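Local coordinates for HTPA Reductase (PDB 5U5N), which probably reduces 4-hydroxy-tetrahydrodipicolinate to tetrahydrodipicolinate with NADH or NADPH, a step of lysine biosynthesis by the diaminopimelate pathway in a spikemoss, at residues A244-K256 / Y267-R279. Sequence-based numbering, arbitrary orientation.
Sequences AQGTVDAVLFLSK and YNMIDVLEGGSMR
Q245 opens the contact by meeting R279, the last residue of the chain: its OE1 takes a nearly straight bond from R279 NH2 at 2.5 Å, lying in the amide's carbonyl plane. One turn on, V248 lays CG1 over the face of the same guanidinium, 3.6 Å from R279 CZ, while D249 closes a salt bridge at its edge, OD1 to R279 NH1 2.6 Å. NH1 points straight at that oxygen (N-H...O 173°) but comes in from above the carboxylate plane; D249 OD2 turns to K131. A250 sets its methyl against M269 CE, the M269 chain folding back along its length to bring CE there, and M269 also packs on M129 beside the NAD site. L252 CD1 lies across the aliphatic part of R279, 3.4 Å from R279 CG. F253, with CG anti to the backbone N (chi1 178°), lays its ring against the short helix 269-274. V272 CA sits over one face as a CH-pi contact, 3.9 Å from the centroid, and the CE2 edge of F253 points at the face of Y267, a T-shaped pair with planes at 82°. G275 CA comes up 4.0 Å from F253 CE1, where a side chain would clash, and M278 CE approaches F253 CD1. An alanine in place of F253 would probably leave Y267 without its T-shaped partner and open a gap beside V272 and M278. Helix 241-259 thus packs on segment 267-279 through F253 and grips its end at R279, where D249 probably shares its charge between R279 and K131, with Q245 OE1 adding a neutral acceptor.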
ATOM      1  N   ALA A 244      16.428   5.209  14.176  1.00 32.71           N
ATOM      2  CA  ALA A 244      17.261   6.412  14.207  1.00 32.59           C
ATOM      3  C   ALA A 244      16.805   7.495  13.218  1.00 31.47           C
ATOM      4  O   ALA A 244      16.631   8.671  13.565  1.00 30.74           O
ATOM      5  CB  ALA A 244      18.712   6.054  13.940  1.00 33.92           C
ATOM      6  N   GLN A 245      16.613   7.097  11.971  1.00 31.38           N
ATOM      7  CA  GLN A 245      16.180   8.063  10.938  1.00 30.87           C
ATOM      8  C   GLN A 245      14.758   8.590  11.209  1.00 29.93           C
ATOM      9  O   GLN A 245      14.505   9.761  11.014  1.00 30.52           O
ATOM     10  CB  GLN A 245      16.289   7.460   9.517  1.00 31.10           C
ATOM     11  CG  GLN A 245      17.716   7.162   9.083  1.00 32.29           C
ATOM     12  CD  GLN A 245      18.600   8.376   9.158  1.00 33.15           C
ATOM     13  OE1 GLN A 245      18.209   9.430   8.721  1.00 32.94           O
ATOM     14  NE2 GLN A 245      19.794   8.239   9.754  1.00 34.28           N
ATOM     15  N   GLY A 246      13.851   7.762  11.704  1.00 28.91           N
ATOM     16  CA  GLY A 246      12.525   8.244  12.063  1.00 28.11           C
ATOM     17  C   GLY A 246      12.534   9.183  13.254  1.00 27.72           C
ATOM     18  O   GLY A 246      11.803  10.168  13.274  1.00 27.28           O
ATOM     19  N   THR A 247      13.365   8.903  14.247  1.00 28.02           N
ATOM     20  CA  THR A 247      13.550   9.831  15.372  1.00 28.02           C
ATOM     21  C   THR A 247      14.025  11.244  14.910  1.00 28.05           C
ATOM     22  O   THR A 247      13.514  12.266  15.378  1.00 27.82           O
ATOM     23  CB  THR A 247      14.504   9.262  16.455  1.00 28.68           C
ATOM     24  OG1 THR A 247      14.143   7.916  16.787  1.00 28.81           O
ATOM     25  CG2 THR A 247      14.400  10.117  17.670  1.00 28.85           C
ATOM     26  N   VAL A 248      14.970  11.308  13.984  1.00 28.56           N
ATOM     27  CA  VAL A 248      15.387  12.605  13.441  1.00 29.17           C
ATOM     28  C   VAL A 248      14.194  13.374  12.828  1.00 28.93           C
ATOM     29  O   VAL A 248      13.966  14.543  13.085  1.00 29.04           O
ATOM     30  CB  VAL A 248      16.508  12.447  12.391  1.00 30.14           C
ATOM     31  CG1 VAL A 248      16.777  13.759  11.653  1.00 30.77           C
ATOM     32  CG2 VAL A 248      17.794  11.966  13.046  1.00 31.03           C
ATOM     33  N   ASP A 249      13.404  12.674  12.022  1.00 28.78           N
ATOM     34  CA  ASP A 249      12.203  13.264  11.408  1.00 28.81           C
ATOM     35  C   ASP A 249      11.189  13.715  12.447  1.00 28.11           C
ATOM     36  O   ASP A 249      10.583  14.771  12.303  1.00 28.19           O
ATOM     37  CB  ASP A 249      11.544  12.277  10.471  1.00 28.98           C
ATOM     38  CG  ASP A 249      12.486  11.813   9.357  1.00 29.94           C
ATOM     39  OD1 ASP A 249      13.398  12.593   8.932  1.00 30.78           O
ATOM     40  OD2 ASP A 249      12.284  10.647   8.898  1.00 30.45           O
ATOM     41  N   ALA A 250      11.014  12.913  13.491  1.00 27.52           N
ATOM     42  CA  ALA A 250      10.093  13.276  14.553  1.00 27.50           C
ATOM     43  C   ALA A 250      10.567  14.589  15.198  1.00 27.88           C
ATOM     44  O   ALA A 250       9.769  15.474  15.462  1.00 28.24           O
ATOM     45  CB  ALA A 250       9.974  12.138  15.589  1.00 27.34           C
ATOM     46  N   VAL A 251      11.869  14.725  15.409  1.00 28.08           N
ATOM     47  CA  VAL A 251      12.424  15.921  16.087  1.00 28.60           C
ATOM     48  C   VAL A 251      12.230  17.143  15.184  1.00 29.04           C
ATOM     49  O   VAL A 251      11.902  18.219  15.662  1.00 29.35           O
ATOM     50  CB  VAL A 251      13.910  15.731  16.428  1.00 28.94           C
ATOM     51  CG1 VAL A 251      14.638  17.066  16.633  1.00 29.75           C
ATOM     52  CG2 VAL A 251      14.058  14.866  17.663  1.00 28.91           C
ATOM     53  N   LEU A 252      12.438  16.953  13.889  1.00 29.11           N
ATOM     54  CA  LEU A 252      12.228  18.025  12.914  1.00 29.89           C
ATOM     55  C   LEU A 252      10.774  18.475  12.878  1.00 29.93           C
ATOM     56  O   LEU A 252      10.494  19.649  12.864  1.00 30.68           O
ATOM     57  CB  LEU A 252      12.652  17.579  11.528  1.00 30.27           C
ATOM     58  CG  LEU A 252      14.140  17.396  11.270  1.00 30.79           C
ATOM     59  CD1 LEU A 252      14.356  16.899   9.865  1.00 31.16           C
ATOM     60  CD2 LEU A 252      14.913  18.687  11.513  1.00 31.97           C
ATOM     61  N   PHE A 253       9.852  17.516  12.880  1.00 29.27           N
ATOM     62  CA  PHE A 253       8.431  17.821  12.953  1.00 29.58           C
ATOM     63  C   PHE A 253       8.064  18.555  14.238  1.00 29.75           C
ATOM     64  O   PHE A 253       7.437  19.604  14.181  1.00 30.62           O
ATOM     65  CB  PHE A 253       7.616  16.542  12.768  1.00 29.09           C
ATOM     66  CG  PHE A 253       6.122  16.724  12.881  1.00 29.80           C
ATOM     67  CD1 PHE A 253       5.352  17.110  11.790  1.00 30.79           C
ATOM     68  CD2 PHE A 253       5.491  16.513  14.099  1.00 29.83           C
ATOM     69  CE1 PHE A 253       3.985  17.256  11.907  1.00 31.76           C
ATOM     70  CE2 PHE A 253       4.110  16.649  14.210  1.00 30.76           C
ATOM     71  CZ  PHE A 253       3.358  17.012  13.121  1.00 31.60           C
ATOM     72  N   LEU A 254       8.475  18.038  15.393  1.00 29.09           N
ATOM     73  CA  LEU A 254       8.105  18.662  16.688  1.00 29.50           C
ATOM     74  C   LEU A 254       8.694  20.078  16.806  1.00 30.31           C
ATOM     75  O   LEU A 254       8.053  21.005  17.276  1.00 31.15           O
ATOM     76  CB  LEU A 254       8.531  17.782  17.881  1.00 28.87           C
ATOM     77  CG  LEU A 254       7.900  18.114  19.235  1.00 29.42           C
ATOM     78  CD1 LEU A 254       6.383  18.016  19.180  1.00 30.06           C
ATOM     79  CD2 LEU A 254       8.452  17.213  20.347  1.00 29.00           C
ATOM     80  N   SER A 255       9.919  20.245  16.335  1.00 30.30           N
ATOM     81  CA  SER A 255      10.559  21.562  16.267  1.00 31.27           C
ATOM     82  C   SER A 255       9.631  22.597  15.650  1.00 32.57           C
ATOM     83  O   SER A 255       9.433  23.672  16.197  1.00 33.25           O
ATOM     84  CB  SER A 255      11.824  21.457  15.446  1.00 31.29           C
ATOM     85  OG  SER A 255      12.864  22.229  15.943  1.00 31.97           O
ATOM     86  N   LYS A 256       9.055  22.236  14.500  1.00 33.04           N
ATOM     87  CA  LYS A 256       8.199  23.143  13.770  1.00 34.84           C
ATOM     88  C   LYS A 256       6.921  23.452  14.532  1.00 35.55           C
ATOM     89  O   LYS A 256       6.572  24.616  14.700  1.00 36.84           O
ATOM     90  CB  LYS A 256       7.876  22.567  12.409  1.00 35.24           C
ATOM     91  CG  LYS A 256       7.331  23.568  11.432  1.00 37.32           C
ATOM     92  CD  LYS A 256       7.825  23.178  10.044  1.00 37.69           C
ATOM     93  CE  LYS A 256       7.068  23.882   8.923  1.00 39.86           C
ATOM     94  NZ  LYS A 256       5.613  23.519   9.033  1.00 40.23           N
ATOM     95  N   TYR A 267       1.580  14.507  19.758  1.00 34.58           N
ATOM     96  CA  TYR A 267       1.590  13.992  18.411  1.00 34.07           C
ATOM     97  C   TYR A 267       2.081  12.569  18.483  1.00 33.47           C
ATOM     98  O   TYR A 267       2.634  12.159  19.502  1.00 33.32           O
ATOM     99  CB  TYR A 267       2.512  14.819  17.518  1.00 33.10           C
ATOM    100  CG  TYR A 267       2.091  16.272  17.365  1.00 33.98           C
ATOM    101  CD1 TYR A 267       2.466  17.237  18.293  1.00 34.16           C
ATOM    102  CD2 TYR A 267       1.292  16.677  16.275  1.00 34.73           C
ATOM    103  CE1 TYR A 267       2.078  18.560  18.143  1.00 35.37           C
ATOM    104  CE2 TYR A 267       0.898  17.983  16.105  1.00 36.06           C
ATOM    105  CZ  TYR A 267       1.280  18.930  17.032  1.00 36.47           C
ATOM    106  OH  TYR A 267       0.853  20.225  16.821  1.00 38.09           O
ATOM    107  N   ASN A 268       1.815  11.813  17.422  1.00 33.23           N
ATOM    108  CA  ASN A 268       2.359  10.485  17.223  1.00 32.77           C
ATOM    109  C   ASN A 268       3.068  10.394  15.844  1.00 32.28           C
ATOM    110  O   ASN A 268       3.225  11.388  15.168  1.00 31.81           O
ATOM    111  CB  ASN A 268       1.243   9.459  17.410  1.00 33.55           C
ATOM    112  CG  ASN A 268       0.146   9.529  16.301  1.00 34.11           C
ATOM    113  OD1 ASN A 268       0.301  10.184  15.291  1.00 33.91           O
ATOM    114  ND2 ASN A 268      -0.953   8.860  16.522  1.00 35.04           N
ATOM    115  N   MET A 269       3.554   9.231  15.469  1.00 32.77           N
ATOM    116  CA  MET A 269       4.307   9.095  14.242  1.00 33.45           C
ATOM    117  C   MET A 269       3.453   9.248  12.960  1.00 33.92           C
ATOM    118  O   MET A 269       3.977   9.626  11.909  1.00 34.14           O
ATOM    119  CB  MET A 269       5.068   7.770  14.265  1.00 34.35           C
ATOM    120  CG  MET A 269       6.007   7.510  13.095  1.00 35.16           C
ATOM    121  SD  MET A 269       7.281   8.764  12.694  1.00 38.35           S
ATOM    122  CE  MET A 269       7.944   9.077  14.312  1.00 37.04           C
ATOM    123  N   ILE A 270       2.148   8.979  13.050  1.00 34.25           N
ATOM    124  CA  ILE A 270       1.219   9.250  11.914  1.00 34.92           C
ATOM    125  C   ILE A 270       1.218  10.755  11.624  1.00 35.05           C
ATOM    126  O   ILE A 270       1.300  11.176  10.472  1.00 34.86           O
ATOM    127  CB  ILE A 270      -0.253   8.853  12.226  1.00 36.15           C
ATOM    128  CG1 ILE A 270      -0.385   7.366  12.553  1.00 36.14           C
ATOM    129  CG2 ILE A 270      -1.214   9.265  11.098  1.00 37.35           C
ATOM    130  CD1 ILE A 270      -0.019   6.417  11.461  1.00 35.47           C
ATOM    131  N   ASP A 271       1.116  11.561  12.686  1.00 34.80           N
ATOM    132  CA  ASP A 271       1.153  13.030  12.546  1.00 35.27           C
ATOM    133  C   ASP A 271       2.432  13.496  11.860  1.00 33.70           C
ATOM    134  O   ASP A 271       2.370  14.380  11.068  1.00 34.01           O
ATOM    135  CB  ASP A 271       1.034  13.718  13.922  1.00 36.12           C
ATOM    136  CG  ASP A 271      -0.281  13.399  14.631  1.00 37.57           C
ATOM    137  OD1 ASP A 271      -1.333  13.343  13.960  1.00 39.56           O
ATOM    138  OD2 ASP A 271      -0.258  13.196  15.852  1.00 37.52           O
ATOM    139  N   VAL A 272       3.572  12.893  12.206  1.00 32.08           N
ATOM    140  CA  VAL A 272       4.876  13.200  11.601  1.00 31.47           C
ATOM    141  C   VAL A 272       4.826  12.865  10.096  1.00 31.61           C
ATOM    142  O   VAL A 272       5.252  13.655   9.286  1.00 31.92           O
ATOM    143  CB  VAL A 272       6.055  12.444  12.277  1.00 30.36           C
ATOM    144  CG1 VAL A 272       7.394  12.699  11.585  1.00 30.14           C
ATOM    145  CG2 VAL A 272       6.174  12.787  13.756  1.00 30.46           C
ATOM    146  N   LEU A 273       4.303  11.700   9.745  1.00 31.43           N
ATOM    147  CA  LEU A 273       4.194  11.301   8.320  1.00 31.89           C
ATOM    148  C   LEU A 273       3.341  12.308   7.524  1.00 33.29           C
ATOM    149  O   LEU A 273       3.711  12.728   6.445  1.00 33.70           O
ATOM    150  CB  LEU A 273       3.637   9.884   8.210  1.00 31.41           C
ATOM    151  CG  LEU A 273       4.630   8.788   8.595  1.00 30.41           C
ATOM    152  CD1 LEU A 273       3.936   7.470   8.902  1.00 30.32           C
ATOM    153  CD2 LEU A 273       5.693   8.571   7.524  1.00 30.24           C
ATOM    154  N   GLU A 274       2.220  12.707   8.112  1.00 34.49           N
ATOM    155  CA  GLU A 274       1.316  13.694   7.519  1.00 36.62           C
ATOM    156  C   GLU A 274       1.974  15.054   7.293  1.00 37.52           C
ATOM    157  O   GLU A 274       1.637  15.741   6.355  1.00 38.43           O
ATOM    158  CB  GLU A 274       0.046  13.865   8.363  1.00 37.64           C
ATOM    159  CG  GLU A 274      -0.958  12.727   8.264  1.00 37.95           C
ATOM    160  CD  GLU A 274      -1.966  12.716   9.407  1.00 38.98           C
ATOM    161  OE1 GLU A 274      -1.634  13.235  10.508  1.00 39.25           O
ATOM    162  OE2 GLU A 274      -3.069  12.156   9.252  1.00 39.78           O
ATOM    163  N   GLY A 275       2.924  15.442   8.157  1.00 37.24           N
ATOM    164  CA  GLY A 275       3.694  16.676   7.955  1.00 38.33           C
ATOM    165  C   GLY A 275       4.711  16.723   6.802  1.00 38.96           C
ATOM    166  O   GLY A 275       5.302  17.766   6.554  1.00 39.70           O
ATOM    167  N   GLY A 276       4.978  15.585   6.157  1.00 38.85           N
ATOM    168  CA  GLY A 276       5.787  15.553   4.942  1.00 40.03           C
ATOM    169  C   GLY A 276       7.247  15.387   5.263  1.00 39.80           C
ATOM    170  O   GLY A 276       7.621  15.415   6.425  1.00 39.30           O
ATOM    171  N   SER A 277       8.093  15.245   4.245  1.00 41.16           N
ATOM    172  CA  SER A 277       9.544  15.223   4.484  1.00 41.56           C
ATOM    173  C   SER A 277      10.053  16.611   4.747  1.00 42.92           C
ATOM    174  O   SER A 277       9.643  17.550   4.085  1.00 44.23           O
ATOM    175  CB  SER A 277      10.337  14.596   3.352  1.00 42.07           C
ATOM    176  OG  SER A 277       9.995  15.149   2.110  1.00 44.28           O
ATOM    177  N   MET A 278      10.977  16.691   5.694  1.00 43.23           N
ATOM    178  CA  MET A 278      11.572  17.936   6.138  1.00 44.97           C
ATOM    179  C   MET A 278      13.085  17.908   5.990  1.00 45.53           C
ATOM    180  O   MET A 278      13.790  18.700   6.626  1.00 45.46           O
ATOM    181  CB  MET A 278      11.204  18.134   7.601  1.00 44.90           C
ATOM    182  CG  MET A 278       9.706  18.128   7.848  1.00 45.56           C
ATOM    183  SD  MET A 278       9.317  18.694   9.505  1.00 46.76           S
ATOM    184  CE  MET A 278       7.569  19.106   9.347  1.00 48.34           C
ATOM    185  N   ARG A 279      13.586  17.022   5.128  1.00 46.28           N
ATOM    186  CA  ARG A 279      15.021  16.903   4.875  1.00 47.55           C
ATOM    187  C   ARG A 279      15.331  16.939   3.385  1.00 49.07           C
ATOM    188  O   ARG A 279      15.115  15.965   2.683  1.00 49.99           O
ATOM    189  CB  ARG A 279      15.522  15.612   5.512  1.00 46.38           C
ATOM    190  CG  ARG A 279      15.671  15.722   7.011  1.00 45.06           C
ATOM    191  CD  ARG A 279      15.487  14.396   7.721  1.00 43.76           C
ATOM    192  NE  ARG A 279      16.728  13.669   7.783  1.00 43.61           N
ATOM    193  CZ  ARG A 279      16.881  12.453   8.290  1.00 43.12           C
ATOM    194  NH1 ARG A 279      15.881  11.748   8.804  1.00 41.74           N
ATOM    195  NH2 ARG A 279      18.085  11.931   8.264  1.00 44.83           N
TER